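Glycosyltransferase (Streptomyces halstedii, PDB 3WAD) is a glycosyltransferase of the GT-B fold, built from two Rossmann-like domains that each carry a parallel beta sheet. Local coordinates at residues Y103-V116 and A131-V143. Numbering follows the deposited sequence.
Sequences YEYMADSTMTADLV and ALTYAGPIAAEAV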
loop_
_atom_site.group_PDB
_atom_site.type_symbol
_atom_site.label_atom_id
_atom_site.label_comp_id
_atom_site.label_asym_id
_atom_site.label_seq_id
_atom_site.Cartn_x
_atom_site.Cartn_y
_atom_site.Cartn_z
ATOM N N TYR B 103 -5.962 2.785 -28.406
ATOM C CA TYR B 103 -4.971 2.563 -27.359
ATOM C C TYR B 103 -3.925 3.657 -27.458
ATOM O O TYR B 103 -3.378 4.071 -26.457
ATOM C CB TYR B 103 -4.339 1.176 -27.445
ATOM C CG TYR B 103 -5.294 0.024 -27.046
ATOM C CD1 TYR B 103 -6.437 0.265 -26.254
ATOM C CD2 TYR B 103 -5.044 -1.319 -27.488
ATOM C CE1 TYR B 103 -7.303 -0.774 -25.895
ATOM C CE2 TYR B 103 -5.944 -2.388 -27.134
ATOM C CZ TYR B 103 -7.045 -2.108 -26.320
ATOM O OH TYR B 103 -7.927 -3.135 -25.945
ATOM N N GLU B 104 -3.719 4.162 -28.671
ATOM C CA GLU B 104 -2.862 5.302 -28.842
ATOM C C GLU B 104 -3.379 6.505 -28.074
ATOM O O GLU B 104 -2.593 7.199 -27.390
ATOM C CB GLU B 104 -2.667 5.666 -30.312
ATOM C CG GLU B 104 -1.835 6.983 -30.448
ATOM C CD GLU B 104 -0.370 6.802 -30.106
ATOM O OE1 GLU B 104 0.138 5.641 -29.872
ATOM O OE2 GLU B 104 0.294 7.880 -30.032
ATOM N N TYR B 105 -4.682 6.778 -28.239
ATOM C CA TYR B 105 -5.382 7.824 -27.496
ATOM C C TYR B 105 -5.167 7.694 -25.965
ATOM O O TYR B 105 -5.013 8.690 -25.277
ATOM C CB TYR B 105 -6.887 7.700 -27.793
ATOM C CG TYR B 105 -7.705 8.777 -27.167
ATOM C CD1 TYR B 105 -8.058 9.926 -27.896
ATOM C CD2 TYR B 105 -8.156 8.641 -25.864
ATOM C CE1 TYR B 105 -8.844 10.932 -27.315
ATOM C CE2 TYR B 105 -8.916 9.650 -25.258
ATOM C CZ TYR B 105 -9.246 10.776 -25.992
ATOM O OH TYR B 105 -10.023 11.711 -25.422
ATOM N N MET B 106 -5.209 6.468 -25.465
ATOM C CA MET B 106 -5.076 6.141 -24.049
ATOM C C MET B 106 -3.642 6.222 -23.500
ATOM O O MET B 106 -3.484 6.240 -22.264
ATOM C CB MET B 106 -5.630 4.722 -23.759
ATOM C CG MET B 106 -7.129 4.729 -23.739
ATOM S SD MET B 106 -7.777 3.080 -24.080
ATOM C CE MET B 106 -7.042 2.119 -22.755
ATOM N N ALA B 107 -2.626 6.200 -24.380
ATOM C CA ALA B 107 -1.202 6.383 -24.001
ATOM C C ALA B 107 -0.478 7.094 -25.151
ATOM O O ALA B 107 0.217 6.472 -25.981
ATOM C CB ALA B 107 -0.513 5.032 -23.612
ATOM N N ASP B 108 -0.713 8.400 -25.150
ATOM C CA ASP B 108 -0.215 9.445 -25.974
ATOM C C ASP B 108 1.209 9.501 -26.408
ATOM O O ASP B 108 2.045 9.057 -25.707
ATOM C CB ASP B 108 -0.339 10.810 -25.134
ATOM C CG ASP B 108 -1.371 11.531 -25.690
ATOM O OD1 ASP B 108 -1.738 10.790 -26.682
ATOM O OD2 ASP B 108 -1.894 12.559 -25.231
ATOM N N SER B 109 1.458 10.208 -27.504
ATOM C CA SER B 109 2.861 10.545 -27.850
ATOM C C SER B 109 3.503 11.388 -26.726
ATOM O O SER B 109 4.701 11.206 -26.438
ATOM C CB SER B 109 2.932 11.274 -29.172
ATOM O OG SER B 109 2.437 12.557 -28.985
ATOM N N THR B 110 2.702 12.254 -26.066
ATOM C CA THR B 110 3.176 13.011 -24.892
ATOM C C THR B 110 3.421 12.070 -23.699
ATOM O O THR B 110 4.497 12.097 -23.090
ATOM C CB THR B 110 2.251 14.114 -24.480
ATOM O OG1 THR B 110 2.065 15.034 -25.596
ATOM C CG2 THR B 110 2.917 14.894 -23.259
ATOM N N MET B 111 2.437 11.229 -23.375
ATOM C CA MET B 111 2.590 10.247 -22.301
ATOM C C MET B 111 3.758 9.328 -22.548
ATOM O O MET B 111 4.533 9.035 -21.628
ATOM C CB MET B 111 1.277 9.469 -22.147
ATOM C CG MET B 111 1.053 8.928 -20.827
ATOM S SD MET B 111 1.463 7.291 -21.044
ATOM C CE MET B 111 0.718 6.440 -19.676
ATOM N N THR B 112 3.855 8.858 -23.791
ATOM C CA THR B 112 4.903 7.967 -24.200
ATOM C C THR B 112 6.280 8.675 -24.132
ATOM O O THR B 112 7.217 8.117 -23.590
ATOM C CB THR B 112 4.560 7.333 -25.578
ATOM O OG1 THR B 112 3.289 6.628 -25.485
ATOM C CG2 THR B 112 5.633 6.341 -26.056
ATOM N N ALA B 113 6.394 9.884 -24.654
ATOM C CA ALA B 113 7.685 10.618 -24.554
ATOM C C ALA B 113 8.087 10.859 -23.053
ATOM O O ALA B 113 9.257 10.513 -22.575
ATOM C CB ALA B 113 7.593 11.880 -25.401
ATOM N N ASP B 114 7.110 11.304 -22.249
ATOM C CA ASP B 114 7.378 11.430 -20.796
ATOM C C ASP B 114 7.774 10.147 -20.202
ATOM O O ASP B 114 8.671 10.128 -19.363
ATOM C CB ASP B 114 6.192 11.969 -19.957
ATOM C CG ASP B 114 5.901 13.416 -20.235
ATOM O OD1 ASP B 114 6.456 13.938 -21.240
ATOM O OD2 ASP B 114 5.089 14.032 -19.479
ATOM N N LEU B 115 7.095 9.043 -20.527
ATOM C CA LEU B 115 7.553 7.764 -19.904
ATOM C C LEU B 115 8.976 7.302 -20.390
ATOM O O LEU B 115 9.736 6.734 -19.606
ATOM C CB LEU B 115 6.533 6.602 -20.060
ATOM C CG LEU B 115 6.791 5.308 -19.276
ATOM C CD1 LEU B 115 6.552 5.513 -17.756
ATOM C CD2 LEU B 115 5.843 4.188 -19.753
ATOM N N VAL B 116 9.251 7.442 -21.690
ATOM C CA VAL B 116 10.634 7.147 -22.206
ATOM C C VAL B 116 11.727 7.992 -21.478
ATOM O O VAL B 116 12.683 7.442 -20.905
ATOM C CB VAL B 116 10.725 7.334 -23.694
ATOM C CG1 VAL B 116 12.175 6.987 -24.175
ATOM C CG2 VAL B 116 9.696 6.396 -24.431
ATOM N N ALA B 131 -2.007 -4.129 -19.540
ATOM C CA ALA B 131 -2.045 -4.672 -20.906
ATOM C C ALA B 131 -2.616 -3.691 -21.951
ATOM O O ALA B 131 -2.426 -3.859 -23.159
ATOM C CB ALA B 131 -2.779 -6.015 -20.925
ATOM N N LEU B 132 -3.333 -2.672 -21.483
ATOM C CA LEU B 132 -3.874 -1.657 -22.360
ATOM C C LEU B 132 -2.982 -0.436 -22.460
ATOM O O LEU B 132 -3.395 0.559 -23.075
ATOM C CB LEU B 132 -5.272 -1.236 -21.865
ATOM C CG LEU B 132 -6.314 -2.357 -21.924
ATOM C CD1 LEU B 132 -7.780 -1.791 -21.775
ATOM C CD2 LEU B 132 -6.230 -3.156 -23.196
ATOM N N THR B 133 -1.811 -0.457 -21.805
ATOM C CA THR B 133 -1.012 0.767 -21.729
ATOM C C THR B 133 0.310 0.712 -22.583
ATOM O O THR B 133 1.398 0.462 -22.042
ATOM C CB THR B 133 -0.688 1.088 -20.196
ATOM O OG1 THR B 133 -1.937 1.164 -19.465
ATOM C CG2 THR B 133 0.010 2.463 -20.096
ATOM N N TYR B 134 0.214 0.994 -23.859
ATOM C CA TYR B 134 1.313 0.689 -24.802
ATOM C C TYR B 134 2.491 1.674 -24.800
ATOM O O TYR B 134 3.453 1.507 -25.560
ATOM C CB TYR B 134 0.776 0.444 -26.241
ATOM C CG TYR B 134 0.328 -1.007 -26.409
ATOM C CD1 TYR B 134 -0.967 -1.433 -26.027
ATOM C CD2 TYR B 134 1.246 -1.980 -26.829
ATOM C CE1 TYR B 134 -1.339 -2.763 -26.138
ATOM C CE2 TYR B 134 0.882 -3.285 -26.955
ATOM C CZ TYR B 134 -0.408 -3.682 -26.604
ATOM O OH TYR B 134 -0.697 -5.031 -26.738
ATOM N N ALA B 135 2.443 2.702 -23.968
ATOM C CA ALA B 135 3.691 3.365 -23.615
ATOM C C ALA B 135 4.744 2.461 -22.886
ATOM O O ALA B 135 5.974 2.586 -23.108
ATOM C CB ALA B 135 3.365 4.632 -22.794
ATOM N N GLY B 136 4.254 1.534 -22.046
ATOM C CA GLY B 136 5.060 0.567 -21.283
ATOM C C GLY B 136 6.211 -0.082 -22.081
ATOM O O GLY B 136 7.419 0.085 -21.716
ATOM N N PRO B 137 5.856 -0.852 -23.146
ATOM C CA PRO B 137 6.892 -1.557 -23.916
ATOM C C PRO B 137 7.831 -0.613 -24.695
ATOM O O PRO B 137 8.950 -0.996 -24.869
ATOM C CB PRO B 137 6.081 -2.482 -24.871
ATOM C CG PRO B 137 4.719 -1.789 -25.029
ATOM C CD PRO B 137 4.483 -1.140 -23.642
ATOM N N ILE B 138 7.362 0.524 -25.217
ATOM C CA ILE B 138 8.227 1.523 -25.899
ATOM C C ILE B 138 9.333 2.021 -24.913
ATOM O O ILE B 138 10.603 1.933 -25.204
ATOM C CB ILE B 138 7.400 2.675 -26.458
ATOM C CG1 ILE B 138 6.301 2.131 -27.401
ATOM C CG2 ILE B 138 8.248 3.749 -27.187
ATOM C CD1 ILE B 138 6.853 1.355 -28.627
ATOM N N ALA B 139 8.878 2.469 -23.727
ATOM C CA ALA B 139 9.816 2.976 -22.735
ATOM C C ALA B 139 10.858 1.896 -22.355
ATOM O O ALA B 139 12.067 2.214 -22.303
ATOM C CB ALA B 139 9.087 3.478 -21.500
ATOM N N ALA B 140 10.419 0.648 -22.138
ATOM C CA ALA B 140 11.275 -0.451 -21.689
ATOM C C ALA B 140 12.387 -0.795 -22.655
ATOM O O ALA B 140 13.477 -1.208 -22.215
ATOM C CB ALA B 140 10.490 -1.731 -21.435
ATOM N N GLU B 141 12.062 -0.691 -23.934
ATOM C CA GLU B 141 12.935 -1.094 -25.003
ATOM C C GLU B 141 13.912 0.024 -25.373
ATOM O O GLU B 141 14.854 -0.186 -26.109
ATOM C CB GLU B 141 12.091 -1.438 -26.233
ATOM C CG GLU B 141 11.262 -2.691 -25.959
ATOM C CD GLU B 141 11.917 -3.962 -26.405
ATOM O OE1 GLU B 141 11.256 -5.044 -26.293
ATOM O OE2 GLU B 141 13.083 -3.866 -26.887
ATOM N N ALA B 142 13.649 1.234 -24.901
ATOM C CA ALA B 142 14.590 2.296 -25.087
ATOM C C ALA B 142 15.790 2.030 -24.172
ATOM O O ALA B 142 16.823 2.617 -24.338
ATOM C CB ALA B 142 13.904 3.612 -24.829
ATOM N N VAL B 143 15.706 1.058 -23.290
ATOM C CA VAL B 143 16.726 0.873 -22.270
ATOM C C VAL B 143 17.025 -0.638 -21.995
ATOM O O VAL B 143 17.547 -1.015 -20.869
ATOM C CB VAL B 143 16.404 1.722 -20.924
ATOM C CG1 VAL B 143 16.099 3.237 -21.228
ATOM C CG2 VAL B 143 15.295 1.128 -20.072
HETATM O O HOH W 1 -2.168 2.127 -24.856
#
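Ala135, a small residue facing helix 109-116, illustrates close helix packing: its CB meets Thr112 OG1 at 3.4 Å and Met111 SD at 3.7 Å, with Ala107 CB and Leu115 CD2 close by. One turn on, Ala139 CB lies 3.7 Å from Leu115 CG. These small side chains are consistent with the near approach of the backbones, 4.3 Å between Val116 CA and Ala139 CA. Val116 splits its branches, CG2 over the backbone of Ala139 and CG1 against Ala142 CB. Thr112, with OG1 beside its backbone N (chi1 -58°), turns CG2 to Ile138 CG2 and its hydroxyl back to Asp108 O (2.7 Å), donating from above the carbonyl plane, 45° out of it; Asp108 O also accepts from Thr112 N, and Lys187 of helix 179-188 binds OG1 as well. The axes of helices 109-116 and 135-141 pass 8.7 Å apart at -35°.

Beyond the helix pair, the loop before Ala135 fits against the C-terminal part of the helix carrying Tyr103. Leu132 CD2 comes obliquely to the phenol end, 3.2 Å from Tyr103 OH, while Met106 CE touches Leu132 CB. No direct hydrogen bond joins the segments; instead one water donates to Tyr103 O and Leu132 O and accepts from Tyr134 N (2.8 Å). Farther out, Asp130 and Phe8 N hold Thr133 OG1, and Leu115 and Met111 rest on strand 2-6. Helices 109-122 and 135-141, linked through strand 126-130, thus pack side by side along the parallel sheet, as in the Rossmann-like N-terminal domain of a GT-B glycosyltransferase.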